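Local coordinates for protein digeranylgeranylglycerophospholipid reductase (Sulfolobus acidocaldarius, PDB 4OPC) that reduces the geranylgeranyl chains of digeranylgeranylglycerophospholipids to saturated phytanyl chains with the help of FAD, a step in making archaeal membrane lipids, at residues S20-L25 and K108-R113; K31-D36 and E116-T121; T121-P126 and A136-R141. All blocks are in the same frame, centred on the assembly; numbering follows the deposited sequence. Where two conformers were deposited one is given.

Interaction 1. Residues S20-L25 and K108-R113; sequences SAAYQL and KEAQDR
Glu109 and Tyr23 lie side by side where helix 99-112 packs on helix 16-25, the helix that follows the glycine-rich turn of the Rossmann-type FAD-binding fold. The segments run roughly parallel, their axes 8.8 Å apart and 32° from alignment. The carboxylate of Glu109 runs the same way as the phenol, and OE1 comes within 4.0 Å of Tyr23 CE1, with the ring and carboxylate planes steeply inclined. A water in the plane of the Tyr23 ring is bonded to OH and also lies beside Glu109 OE1, but there the modelled spacing is too short to trust. The other oxygen, Glu109 OE2, forms a salt bridge with Arg105 one turn back. Ala110 comes next and lets the backbones close in. Its methyl points at the neighbouring helix, with CB 4.1 Å from Ala22 CB and equally near Tyr23 N, and the ring of Tyr23 has the amide of Ala110 close to its edge. Arg113, the first residue to leave the helix, folds back alongside Tyr23. A bend at chi3 (67°) turns its guanidinium to lie only 21° from the phenol plane, so that Tyr23 CE1, 4.0 Å from Arg113 NE, lies over one guanidinium face. NE is spent on Ser26 OG, and Arg27 places a second guanidinium nearby. A further water bridges the two segments, donating to Tyr23 O at 2.8 Å and weakly accepting from Arg113 NH2 at 2.9 Å.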
loop_
_atom_site.group_PDB
_atom_site.type_symbol
_atom_site.label_atom_id
_atom_site.label_comp_id
_atom_site.label_asym_id
_atom_site.label_seq_id
_atom_site.Cartn_x
_atom_site.Cartn_y
_atom_site.Cartn_z
ATOM N N SER A 20 7.888 -6.220 -9.414
ATOM C CA SER A 20 7.423 -7.552 -9.009
ATOM C C SER A 20 6.746 -8.265 -10.166
ATOM O O SER A 20 6.988 -9.437 -10.423
ATOM C CB SER A 20 6.457 -7.466 -7.825
ATOM O OG SER A 20 7.154 -7.168 -6.637
ATOM N N ALA A 21 5.882 -7.547 -10.873
ATOM C CA ALA A 21 5.220 -8.130 -12.038
ATOM C C ALA A 21 6.255 -8.574 -13.078
ATOM O O ALA A 21 6.167 -9.687 -13.616
ATOM C CB ALA A 21 4.232 -7.133 -12.645
ATOM N N ALA A 22 7.231 -7.712 -13.352
ATOM C CA ALA A 22 8.271 -8.024 -14.333
ATOM C C ALA A 22 9.050 -9.266 -13.903
ATOM O O ALA A 22 9.283 -10.181 -14.706
ATOM C CB ALA A 22 9.216 -6.843 -14.496
ATOM N N TYR A 23 9.451 -9.308 -12.633
ATOM C CA TYR A 23 10.240 -10.424 -12.144
ATOM C C TYR A 23 9.448 -11.731 -12.223
ATOM O O TYR A 23 9.951 -12.748 -12.708
ATOM C CB TYR A 23 10.715 -10.162 -10.714
ATOM C CG TYR A 23 11.685 -11.195 -10.221
ATOM C CD1 TYR A 23 13.037 -11.121 -10.551
ATOM C CD2 TYR A 23 11.260 -12.257 -9.445
ATOM C CE1 TYR A 23 13.934 -12.076 -10.108
ATOM C CE2 TYR A 23 12.152 -13.219 -8.993
ATOM C CZ TYR A 23 13.484 -13.119 -9.329
ATOM O OH TYR A 23 14.380 -14.064 -8.884
ATOM N N GLN A 24 8.197 -11.690 -11.786
ATOM C CA GLN A 24 7.354 -12.879 -11.768
ATOM C C GLN A 24 6.981 -13.386 -13.166
ATOM O O GLN A 24 6.667 -14.561 -13.327
ATOM C CB GLN A 24 6.088 -12.628 -10.923
ATOM C CG GLN A 24 6.363 -12.270 -9.467
ATOM C CD GLN A 24 6.698 -13.458 -8.596
ATOM O OE1 GLN A 24 7.034 -14.539 -9.083
ATOM N NE2 GLN A 24 6.614 -13.263 -7.286
ATOM N N LEU A 25 6.998 -12.502 -14.162
ATOM C CA LEU A 25 6.692 -12.901 -15.543
ATOM C C LEU A 25 7.915 -13.345 -16.329
ATOM O O LEU A 25 7.787 -13.856 -17.442
ATOM C CB LEU A 25 6.000 -11.769 -16.297
ATOM C CG LEU A 25 4.531 -11.544 -15.947
ATOM C CD1 LEU A 25 4.084 -10.187 -16.472
ATOM C CD2 LEU A 25 3.672 -12.661 -16.501
ATOM N N LYS A 108 17.031 -5.163 -12.652
ATOM C CA LYS A 108 18.183 -5.630 -13.416
ATOM C C LYS A 108 18.146 -7.145 -13.588
ATOM O O LYS A 108 18.514 -7.664 -14.643
ATOM C CB LYS A 108 19.485 -5.167 -12.766
ATOM C CG LYS A 108 19.721 -3.665 -12.935
ATOM C CD LYS A 108 20.986 -3.190 -12.240
ATOM C CE LYS A 108 21.054 -1.668 -12.222
ATOM N NZ LYS A 108 22.120 -1.159 -11.309
ATOM N N GLU A 109 17.678 -7.858 -12.567
ATOM C CA GLU A 109 17.563 -9.307 -12.690
ATOM C C GLU A 109 16.446 -9.697 -13.653
ATOM O O GLU A 109 16.623 -10.598 -14.463
ATOM C CB GLU A 109 17.393 -9.972 -11.323
ATOM C CG GLU A 109 18.667 -9.883 -10.511
ATOM C CD GLU A 109 18.646 -10.715 -9.246
ATOM O OE1 GLU A 109 17.720 -11.541 -9.078
ATOM O OE2 GLU A 109 19.573 -10.541 -8.425
ATOM N N ALA A 110 15.313 -8.999 -13.580
ATOM C CA ALA A 110 14.242 -9.222 -14.551
ATOM C C ALA A 110 14.769 -8.999 -15.977
ATOM O O ALA A 110 14.456 -9.751 -16.896
ATOM C CB ALA A 110 13.058 -8.309 -14.259
ATOM N N GLN A 111 15.577 -7.955 -16.138
ATOM C CA GLN A 111 16.187 -7.631 -17.425
ATOM C C GLN A 111 17.123 -8.750 -17.896
ATOM O O GLN A 111 17.062 -9.178 -19.054
ATOM C CB GLN A 111 16.922 -6.300 -17.299
ATOM C CG GLN A 111 17.422 -5.704 -18.611
ATOM C CD GLN A 111 17.957 -4.305 -18.390
ATOM O OE1 GLN A 111 18.606 -4.040 -17.382
ATOM N NE2 GLN A 111 17.664 -3.395 -19.312
ATOM N N ASP A 112 17.967 -9.244 -16.995
ATOM C CA ASP A 112 18.834 -10.379 -17.315
ATOM C C ASP A 112 18.001 -11.602 -17.683
ATOM O O ASP A 112 18.453 -12.457 -18.455
ATOM C CB ASP A 112 19.748 -10.729 -16.136
ATOM C CG ASP A 112 20.790 -9.658 -15.851
ATOM O OD1 ASP A 112 21.043 -8.803 -16.724
ATOM O OD2 ASP A 112 21.367 -9.684 -14.744
ATOM N N ARG A 113 16.796 -11.681 -17.133
ATOM C CA ARG A 113 15.885 -12.801 -17.360
ATOM C C ARG A 113 14.898 -12.539 -18.494
ATOM O O ARG A 113 13.863 -13.204 -18.599
ATOM C CB ARG A 113 15.128 -13.132 -16.071
ATOM C CG ARG A 113 16.014 -13.660 -14.949
ATOM C CD ARG A 113 15.357 -13.480 -13.579
ATOM N NE ARG A 113 14.165 -14.304 -13.397
ATOM C CZ ARG A 113 14.159 -15.484 -12.784
ATOM N NH1 ARG A 113 15.285 -15.986 -12.293
ATOM N NH2 ARG A 113 13.026 -16.164 -12.672
HETATM O O HOH W 1 10.284 -15.473 -12.043
HETATM O O HOH W 2 16.807 -13.531 -10.079
#

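Interaction 2. Residues K31-D36 and E116-T121; sequences KILLVD and EIWDLT. With FDA (dihydroflavine-adenine dinucleotide), chain B.
Asp36 OD2 is gripped twice, by the ribose hydroxyl O3B of the dihydroflavin cofactor at 2.6 Å and by the amide of Gly14, while the backbone of the same residue bonds across to Trp118 and Thr121. OD1 takes ribose O2B at 2.7 Å and the amide of Lys38, which leaves the carboxylate little freedom to turn. An acid at the end of the second strand, holding both ribose hydroxyls, is a hallmark of the Rossmann dinucleotide-binding fold. Strand 32-35 here carries strand 116-118, at one edge of the sheet, as a parallel neighbour. Their hydrogen bonds zigzag from Ile32 O through Leu34 to Asp36 N; the straightest, Leu34 N to Glu116 O, measures 2.8 Å with 170° at the hydrogen. Past the last of these bonds Leu120, in a left-handed conformation, swings the chain back so that Thr121 N bonds to Asp36 O from above the carbonyl plane.

On the face with Leu33, Val35 and Trp118, the leucine meets the indole at about a right angle. With CG trans to the backbone N (chi1 176°), Leu33 sets CD1 over the five-membered ring, 3.5 Å from its centroid, a CH-pi contact, and CD2 3.8 Å from Trp118 CZ3. NE1 donates to Glu116 OE2 within its own ring plane in the conformer given, and Glu116 OE1 bonds to Tyr7. A leucine in place of Trp118 would probably take away the flat surface beneath Leu33 CD1 and leave Glu116 OE2, in this conformer, without its indole donor. Farther along, Val35 crosses Thr121, with CG1 3.8 Å from Thr121 CG2.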
loop_
_atom_site.group_PDB
_atom_site.type_symbol
_atom_site.label_atom_id
_atom_site.label_comp_id
_atom_site.label_asym_id
_atom_site.label_seq_id
_atom_site.Cartn_x
_atom_site.Cartn_y
_atom_site.Cartn_z
ATOM N N LYS A 31 7.464 -11.702 -24.491
ATOM C CA LYS A 31 8.136 -10.460 -24.862
ATOM C C LYS A 31 7.523 -9.344 -24.025
ATOM O O LYS A 31 6.370 -8.960 -24.232
ATOM C CB LYS A 31 7.973 -10.167 -26.357
ATOM C CG LYS A 31 8.841 -9.018 -26.846
ATOM C CD LYS A 31 8.664 -8.765 -28.333
ATOM C CE LYS A 31 9.486 -7.565 -28.773
ATOM N NZ LYS A 31 10.939 -7.753 -28.479
ATOM N N ILE A 32 8.289 -8.854 -23.057
ATOM C CA ILE A 32 7.791 -7.930 -22.048
ATOM C C ILE A 32 8.603 -6.655 -22.068
ATOM O O ILE A 32 9.829 -6.698 -22.133
ATOM C CB ILE A 32 7.897 -8.548 -20.642
ATOM C CG1 ILE A 32 7.169 -9.896 -20.591
ATOM C CG2 ILE A 32 7.349 -7.592 -19.572
ATOM C CD1 ILE A 32 7.551 -10.763 -19.402
ATOM N N LEU A 33 7.906 -5.524 -22.027
ATOM C CA LEU A 33 8.544 -4.224 -21.889
ATOM C C LEU A 33 8.062 -3.563 -20.612
ATOM O O LEU A 33 6.855 -3.485 -20.370
ATOM C CB LEU A 33 8.183 -3.322 -23.071
ATOM C CG LEU A 33 8.715 -1.886 -23.007
ATOM C CD1 LEU A 33 10.240 -1.854 -22.976
ATOM C CD2 LEU A 33 8.184 -1.060 -24.169
ATOM N N LEU A 34 8.999 -3.082 -19.804
ATOM C CA LEU A 34 8.635 -2.223 -18.679
ATOM C C LEU A 34 9.210 -0.840 -18.920
ATOM O O LEU A 34 10.355 -0.699 -19.351
ATOM C CB LEU A 34 9.149 -2.801 -17.355
ATOM C CG LEU A 34 8.847 -2.053 -16.054
ATOM C CD1 LEU A 34 8.752 -3.049 -14.906
ATOM C CD2 LEU A 34 9.906 -1.005 -15.730
ATOM N N VAL A 35 8.411 0.182 -18.635
ATOM C CA VAL A 35 8.866 1.559 -18.750
ATOM C C VAL A 35 8.714 2.279 -17.415
ATOM O O VAL A 35 7.826 1.955 -16.615
ATOM C CB VAL A 35 8.092 2.341 -19.841
ATOM C CG1 VAL A 35 8.281 1.673 -21.214
ATOM C CG2 VAL A 35 6.608 2.473 -19.498
ATOM N N ASP A 36 9.580 3.244 -17.163
ATOM C CA ASP A 36 9.411 4.127 -16.025
ATOM C C ASP A 36 9.887 5.518 -16.408
ATOM O O ASP A 36 10.917 5.671 -17.075
ATOM C CB ASP A 36 10.179 3.616 -14.803
ATOM C CG ASP A 36 9.693 4.246 -13.514
ATOM O OD1 ASP A 36 9.966 5.443 -13.297
ATOM O OD2 ASP A 36 9.021 3.542 -12.724
ATOM N N GLU A 116 12.574 -6.401 -21.203
ATOM C CA GLU A 116 13.152 -5.167 -21.715
ATOM C C GLU A 116 12.717 -3.999 -20.837
ATOM O O GLU A 116 11.560 -3.939 -20.421
ATOM C CB GLU A 116 12.729 -4.937 -23.168
ATOM C CG GLU A 116 13.444 -3.775 -23.823
ATOM C CD GLU A 116 13.240 -3.712 -25.325
ATOM O OE1 GLU A 116 12.413 -4.481 -25.858
ATOM O OE2 GLU A 116 13.925 -2.888 -25.967
ATOM N N ILE A 117 13.642 -3.085 -20.543
ATOM C CA ILE A 117 13.352 -1.935 -19.687
ATOM C C ILE A 117 13.803 -0.634 -20.339
ATOM O O ILE A 117 14.964 -0.504 -20.728
ATOM C CB ILE A 117 14.055 -2.062 -18.335
ATOM C CG1 ILE A 117 13.623 -3.357 -17.642
ATOM C CG2 ILE A 117 13.771 -0.828 -17.456
ATOM C CD1 ILE A 117 14.209 -3.555 -16.262
ATOM N N TRP A 118 12.880 0.318 -20.459
ATOM C CA TRP A 118 13.224 1.658 -20.918
ATOM C C TRP A 118 12.982 2.658 -19.794
ATOM O O TRP A 118 11.839 2.871 -19.382
ATOM C CB TRP A 118 12.388 2.067 -22.135
ATOM C CG TRP A 118 12.485 1.165 -23.351
ATOM C CD1 TRP A 118 13.375 0.149 -23.571
ATOM C CD2 TRP A 118 11.633 1.211 -24.497
ATOM N NE1 TRP A 118 13.115 -0.444 -24.784
ATOM C CE2 TRP A 118 12.050 0.189 -25.371
ATOM C CE3 TRP A 118 10.548 2.012 -24.860
ATOM C CZ2 TRP A 118 11.426 -0.046 -26.595
ATOM C CZ3 TRP A 118 9.923 1.773 -26.075
ATOM C CH2 TRP A 118 10.368 0.756 -26.927
ATOM N N ASP A 119 14.055 3.247 -19.290
ATOM C CA ASP A 119 13.944 4.311 -18.300
ATOM C C ASP A 119 13.736 5.655 -18.992
ATOM O O ASP A 119 13.822 5.766 -20.231
ATOM C CB ASP A 119 15.161 4.336 -17.350
ATOM C CG ASP A 119 16.431 4.876 -18.010
ATOM O OD1 ASP A 119 16.582 4.758 -19.247
ATOM O OD2 ASP A 119 17.305 5.397 -17.293
ATOM N N LEU A 120 13.478 6.682 -18.185
ATOM C CA LEU A 120 13.150 8.020 -18.690
ATOM C C LEU A 120 12.068 7.968 -19.776
ATOM O O LEU A 120 12.081 8.766 -20.721
ATOM C CB LEU A 120 14.399 8.765 -19.180
ATOM C CG LEU A 120 14.445 10.247 -18.787
ATOM C CD1 LEU A 120 14.596 10.437 -17.264
ATOM C CD2 LEU A 120 15.538 10.987 -19.544
ATOM N N THR A 121 11.144 7.023 -19.633
ATOM C CA THR A 121 10.122 6.790 -20.640
ATOM C C THR A 121 8.747 6.820 -20.007
ATOM O O THR A 121 8.479 6.089 -19.059
ATOM C CB THR A 121 10.352 5.450 -21.359
ATOM O OG1 THR A 121 11.608 5.503 -22.044
ATOM C CG2 THR A 121 9.256 5.187 -22.395
HETATM P PA FDA B . 5.534 3.695 -6.836
HETATM O O1A FDA B . 4.976 5.058 -6.703
HETATM O O2A FDA B . 6.676 3.308 -5.904
HETATM O O5B FDA B . 6.042 3.488 -8.321
HETATM C C5B FDA B . 5.282 3.999 -9.434
HETATM C C4B FDA B . 6.237 4.180 -10.584
HETATM O O4B FDA B . 5.494 4.503 -11.777
HETATM C C3B FDA B . 7.272 5.295 -10.398
HETATM O O3B FDA B . 8.600 4.779 -10.470
HETATM C C2B FDA B . 6.918 6.315 -11.497
HETATM O O2B FDA B . 8.062 6.966 -12.028
HETATM C C1B FDA B . 6.244 5.431 -12.535
HETATM N N9A FDA B . 5.296 6.071 -13.438
HETATM C C8A FDA B . 4.152 6.749 -13.097
HETATM N N7A FDA B . 3.442 7.150 -14.127
HETATM C C5A FDA B . 4.165 6.695 -15.220
HETATM C C6A FDA B . 3.921 6.749 -16.606
HETATM N N6A FDA B . 2.814 7.264 -17.145
HETATM N N1A FDA B . 4.813 6.151 -17.420
HETATM C C2A FDA B . 5.904 5.596 -16.884
HETATM N N3A FDA B . 6.222 5.449 -15.596
HETATM C C4A FDA B . 5.289 5.999 -14.810
HETATM N N1 FDA B . 4.993 0.947 2.595
HETATM C C2 FDA B . 5.663 -0.052 3.256
HETATM O O2 FDA B . 5.524 -1.230 2.943
HETATM N N3 FDA B . 6.519 0.326 4.256
HETATM C C4 FDA B . 6.705 1.598 4.759
HETATM O O4 FDA B . 7.606 1.807 5.568
HETATM C C4X FDA B . 5.945 2.579 4.087
HETATM N N5 FDA B . 6.069 3.883 4.468
HETATM C C5X FDA B . 5.618 4.893 3.644
HETATM C C6 FDA B . 5.981 6.211 3.880
HETATM C C7 FDA B . 5.616 7.233 3.017
HETATM C C7M FDA B . 6.147 8.623 3.251
HETATM C C8 FDA B . 4.820 6.938 1.899
HETATM C C8M FDA B . 4.466 8.017 0.902
HETATM C C9 FDA B . 4.435 5.616 1.667
HETATM C C9A FDA B . 4.841 4.590 2.512
HETATM N N10 FDA B . 4.505 3.236 2.285
HETATM C C10 FDA B . 5.152 2.249 2.996
HETATM C "C1'" FDA B . 3.724 2.823 1.092
HETATM C "C2'" FDA B . 4.659 2.333 -0.029
HETATM O "O2'" FDA B . 5.763 3.229 -0.191
HETATM C "C3'" FDA B . 3.903 2.247 -1.356
HETATM O "O3'" FDA B . 2.677 1.565 -1.126
HETATM C "C4'" FDA B . 4.625 1.482 -2.475
HETATM O "O4'" FDA B . 5.977 1.915 -2.620
HETATM C "C5'" FDA B . 3.893 1.614 -3.790
HETATM O "O5'" FDA B . 4.649 0.976 -4.840
HETATM P P FDA B . 4.176 1.124 -6.351
HETATM O O1P FDA B . 5.131 0.352 -7.164
HETATM O O2P FDA B . 2.694 0.816 -6.506
HETATM O O3P FDA B . 4.288 2.689 -6.665
#

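Interaction 3. Residues T121-P126 and A136-R141; sequences TTAMKP and AVLFNR. With FDA (dihydroflavine-adenine dinucleotide), chain B.
Ala123, backed by Leu138, reads the adenine edge of the dihydroflavin cofactor with two backbone hydrogen bonds: its N donates to N1A and its O accepts from N6A, both at 3.0 Å. It belongs to the antiparallel hairpin of strands 121-129 and 132-140, and the paired bonds resemble one side of a base pair. Thr122 CG2 lies near the same adenine atoms. Behind the alanine, Leu138 CD2 rests 3.7 Å from Ala123 CB, and Ala136 CB fills in beside it.

Backbone bonds hold this edge in place. Thr122 and Phe139 exchange a mutual pair of hydrogen bonds. The next carbonyl, Val137 O, takes Met124 N at 2.8 Å and, weakly, Lys125 N; with Met124 and Lys125 both opposite Val137, this is a classic beta bulge. Lys125, its CG set between backbone N and carbonyl carbon (chi1 71°), runs extended alongside Val137, its CE 3.9 Å from Val137 CG2.

The outer layer mixes polar groups with Met124 and Phe139. Thr122 OG1 bonds to Ser37 OG, itself in the FAD site, and to a water that receives Arg141 NH1 in the guanidinium plane. In the modelled one of two conformers, this guanidinium has Phe139 CD2 over its centre and Met124 CE at its edge. Met124 runs beside Phe139, its CG 4.1 Å from Phe139 CB. At the far end of the pairing Thr121 OG1 bonds to Asp119 O, and Asn140 OD1 takes the amides of Arg142 and Thr143; between them the closest approach is Thr121 OG1 to Asn140 CG, 3.3 Å.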
loop_
_atom_site.group_PDB
_atom_site.type_symbol
_atom_site.label_atom_id
_atom_site.label_comp_id
_atom_site.label_asym_id
_atom_site.label_seq_id
_atom_site.Cartn_x
_atom_site.Cartn_y
_atom_site.Cartn_z
ATOM N N THR A 121 11.144 7.023 -19.633
ATOM C CA THR A 121 10.122 6.790 -20.640
ATOM C C THR A 121 8.747 6.820 -20.007
ATOM O O THR A 121 8.479 6.089 -19.059
ATOM C CB THR A 121 10.352 5.450 -21.359
ATOM O OG1 THR A 121 11.608 5.503 -22.044
ATOM C CG2 THR A 121 9.256 5.187 -22.395
ATOM N N THR A 122 7.887 7.682 -20.528
ATOM C CA THR A 122 6.560 7.873 -19.955
ATOM C C THR A 122 5.485 7.349 -20.898
ATOM O O THR A 122 5.492 7.640 -22.101
ATOM C CB THR A 122 6.310 9.363 -19.682
ATOM O OG1 THR A 122 7.322 9.870 -18.801
ATOM C CG2 THR A 122 4.943 9.577 -19.046
ATOM N N ALA A 123 4.573 6.551 -20.356
ATOM C CA ALA A 123 3.378 6.181 -21.103
ATOM C C ALA A 123 2.438 7.380 -21.070
ATOM O O ALA A 123 1.920 7.754 -20.015
ATOM C CB ALA A 123 2.729 4.935 -20.520
ATOM N N MET A 124 2.251 8.001 -22.229
ATOM C CA MET A 124 1.534 9.255 -22.340
ATOM C C MET A 124 0.047 9.070 -22.518
ATOM O O MET A 124 -0.740 9.856 -22.004
ATOM C CB MET A 124 2.079 10.068 -23.509
ATOM C CG MET A 124 3.446 10.667 -23.225
ATOM S SD MET A 124 3.417 11.802 -21.799
ATOM C CE MET A 124 5.082 12.474 -21.821
ATOM N N LYS A 125 -0.352 8.056 -23.269
ATOM C CA LYS A 125 -1.779 7.809 -23.415
ATOM C C LYS A 125 -2.056 6.370 -23.806
ATOM O O LYS A 125 -1.227 5.715 -24.438
ATOM C CB LYS A 125 -2.422 8.776 -24.406
ATOM C CG LYS A 125 -2.053 8.536 -25.831
ATOM C CD LYS A 125 -2.785 9.515 -26.745
ATOM C CE LYS A 125 -2.218 9.477 -28.153
ATOM N NZ LYS A 125 -2.968 10.368 -29.093
ATOM N N PRO A 126 -3.224 5.862 -23.407
ATOM C CA PRO A 126 -3.614 4.505 -23.797
ATOM C C PRO A 126 -3.937 4.395 -25.275
ATOM O O PRO A 126 -4.393 5.352 -25.910
ATOM C CB PRO A 126 -4.902 4.260 -22.999
ATOM C CG PRO A 126 -4.843 5.242 -21.876
ATOM C CD PRO A 126 -4.164 6.448 -22.436
ATOM N N ALA A 136 0.037 1.384 -25.564
ATOM C CA ALA A 136 0.260 2.757 -25.127
ATOM C C ALA A 136 1.114 3.518 -26.119
ATOM O O ALA A 136 1.930 2.935 -26.831
ATOM C CB ALA A 136 0.938 2.768 -23.789
ATOM N N VAL A 137 0.923 4.831 -26.164
ATOM C CA VAL A 137 1.882 5.703 -26.822
ATOM C C VAL A 137 2.883 6.144 -25.770
ATOM O O VAL A 137 2.492 6.611 -24.691
ATOM C CB VAL A 137 1.207 6.915 -27.455
ATOM C CG1 VAL A 137 2.239 7.785 -28.142
ATOM C CG2 VAL A 137 0.161 6.460 -28.467
ATOM N N LEU A 138 4.164 5.939 -26.070
ATOM C CA LEU A 138 5.249 6.200 -25.137
ATOM C C LEU A 138 6.111 7.332 -25.634
ATOM O O LEU A 138 6.343 7.462 -26.832
ATOM C CB LEU A 138 6.147 4.972 -25.016
ATOM C CG LEU A 138 5.491 3.625 -24.708
ATOM C CD1 LEU A 138 6.580 2.571 -24.684
ATOM C CD2 LEU A 138 4.757 3.668 -23.376
ATOM N N PHE A 139 6.619 8.129 -24.707
ATOM C CA PHE A 139 7.653 9.091 -25.043
ATOM C C PHE A 139 8.932 8.730 -24.299
ATOM O O PHE A 139 8.997 8.818 -23.067
ATOM C CB PHE A 139 7.224 10.524 -24.726
ATOM C CG PHE A 139 8.203 11.547 -25.201
ATOM C CD1 PHE A 139 8.845 11.384 -26.412
ATOM C CD2 PHE A 139 8.500 12.651 -24.432
ATOM C CE1 PHE A 139 9.760 12.318 -26.854
ATOM C CE2 PHE A 139 9.412 13.580 -24.869
ATOM C CZ PHE A 139 10.042 13.411 -26.077
ATOM N N ASN A 140 9.925 8.283 -25.061
ATOM C CA ASN A 140 11.218 7.887 -24.532
ATOM C C ASN A 140 12.137 9.097 -24.577
ATOM O O ASN A 140 12.546 9.527 -25.648
ATOM C CB ASN A 140 11.772 6.745 -25.391
ATOM C CG ASN A 140 13.093 6.191 -24.883
ATOM O OD1 ASN A 140 13.894 6.890 -24.269
ATOM N ND2 ASN A 140 13.327 4.912 -25.151
ATOM N N ARG A 141 12.464 9.640 -23.407
ATOM C CA ARG A 141 13.294 10.839 -23.318
ATOM C C ARG A 141 14.800 10.569 -23.348
ATOM O O ARG A 141 15.600 11.500 -23.355
ATOM C CB ARG A 141 12.924 11.669 -22.084
ATOM C CG ARG A 141 11.672 12.497 -22.270
ATOM C CD ARG A 141 11.411 13.381 -21.070
ATOM N NE ARG A 141 10.349 14.345 -21.338
ATOM C CZ ARG A 141 9.052 14.074 -21.243
ATOM N NH1 ARG A 141 8.645 12.859 -20.890
ATOM N NH2 ARG A 141 8.157 15.019 -21.503
HETATM P PA FDA B . 5.534 3.695 -6.836
HETATM O O1A FDA B . 4.976 5.058 -6.703
HETATM O O2A FDA B . 6.676 3.308 -5.904
HETATM O O5B FDA B . 6.042 3.488 -8.321
HETATM C C5B FDA B . 5.282 3.999 -9.434
HETATM C C4B FDA B . 6.237 4.180 -10.584
HETATM O O4B FDA B . 5.494 4.503 -11.777
HETATM C C3B FDA B . 7.272 5.295 -10.398
HETATM O O3B FDA B . 8.600 4.779 -10.470
HETATM C C2B FDA B . 6.918 6.315 -11.497
HETATM O O2B FDA B . 8.062 6.966 -12.028
HETATM C C1B FDA B . 6.244 5.431 -12.535
HETATM N N9A FDA B . 5.296 6.071 -13.438
HETATM C C8A FDA B . 4.152 6.749 -13.097
HETATM N N7A FDA B . 3.442 7.150 -14.127
HETATM C C5A FDA B . 4.165 6.695 -15.220
HETATM C C6A FDA B . 3.921 6.749 -16.606
HETATM N N6A FDA B . 2.814 7.264 -17.145
HETATM N N1A FDA B . 4.813 6.151 -17.420
HETATM C C2A FDA B . 5.904 5.596 -16.884
HETATM N N3A FDA B . 6.222 5.449 -15.596
HETATM C C4A FDA B . 5.289 5.999 -14.810
HETATM N N1 FDA B . 4.993 0.947 2.595
HETATM C C2 FDA B . 5.663 -0.052 3.256
HETATM O O2 FDA B . 5.524 -1.230 2.943
HETATM N N3 FDA B . 6.519 0.326 4.256
HETATM C C4 FDA B . 6.705 1.598 4.759
HETATM O O4 FDA B . 7.606 1.807 5.568
HETATM C C4X FDA B . 5.945 2.579 4.087
HETATM N N5 FDA B . 6.069 3.883 4.468
HETATM C C5X FDA B . 5.618 4.893 3.644
HETATM C C6 FDA B . 5.981 6.211 3.880
HETATM C C7 FDA B . 5.616 7.233 3.017
HETATM C C7M FDA B . 6.147 8.623 3.251
HETATM C C8 FDA B . 4.820 6.938 1.899
HETATM C C8M FDA B . 4.466 8.017 0.902
HETATM C C9 FDA B . 4.435 5.616 1.667
HETATM C C9A FDA B . 4.841 4.590 2.512
HETATM N N10 FDA B . 4.505 3.236 2.285
HETATM C C10 FDA B . 5.152 2.249 2.996
HETATM C "C1'" FDA B . 3.724 2.823 1.092
HETATM C "C2'" FDA B . 4.659 2.333 -0.029
HETATM O "O2'" FDA B . 5.763 3.229 -0.191
HETATM C "C3'" FDA B . 3.903 2.247 -1.356
HETATM O "O3'" FDA B . 2.677 1.565 -1.126
HETATM C "C4'" FDA B . 4.625 1.482 -2.475
HETATM O "O4'" FDA B . 5.977 1.915 -2.620
HETATM C "C5'" FDA B . 3.893 1.614 -3.790
HETATM O "O5'" FDA B . 4.649 0.976 -4.840
HETATM P P FDA B . 4.176 1.124 -6.351
HETATM O O1P FDA B . 5.131 0.352 -7.164
HETATM O O2P FDA B . 2.694 0.816 -6.506
HETATM O O3P FDA B . 4.288 2.689 -6.665
HETATM O O HOH W 3 9.780 10.365 -20.015
#

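How the interactions relate
Interaction 2 lies in the parallel sheet that forms the middle layer. The helices of interaction 1 cover its Leu34 and Ile117 face, with Ala22 CB 3.8 Å from Leu34 CD1 and Leu25 CB 3.6 Å from Ile32 CD1. The hairpin of interaction 3 covers the other face, where Leu138 CD1 meets Trp118 CZ3 at 3.7 Å. This sandwich of helices, parallel sheet and antiparallel sheet is arranged as in glutathione-reductase-type FAD domains. Interactions 2 and 3 share Thr121 and are joined by a probable hydrogen bond, Leu120 O to Arg141 N, 2.8 Å. Together they hold the cofactor's adenosine moiety, ribose by interaction 2 and adenine by interaction 3; interaction 1 stands back, the Ala22 side chain about 11 Å from the cofactor.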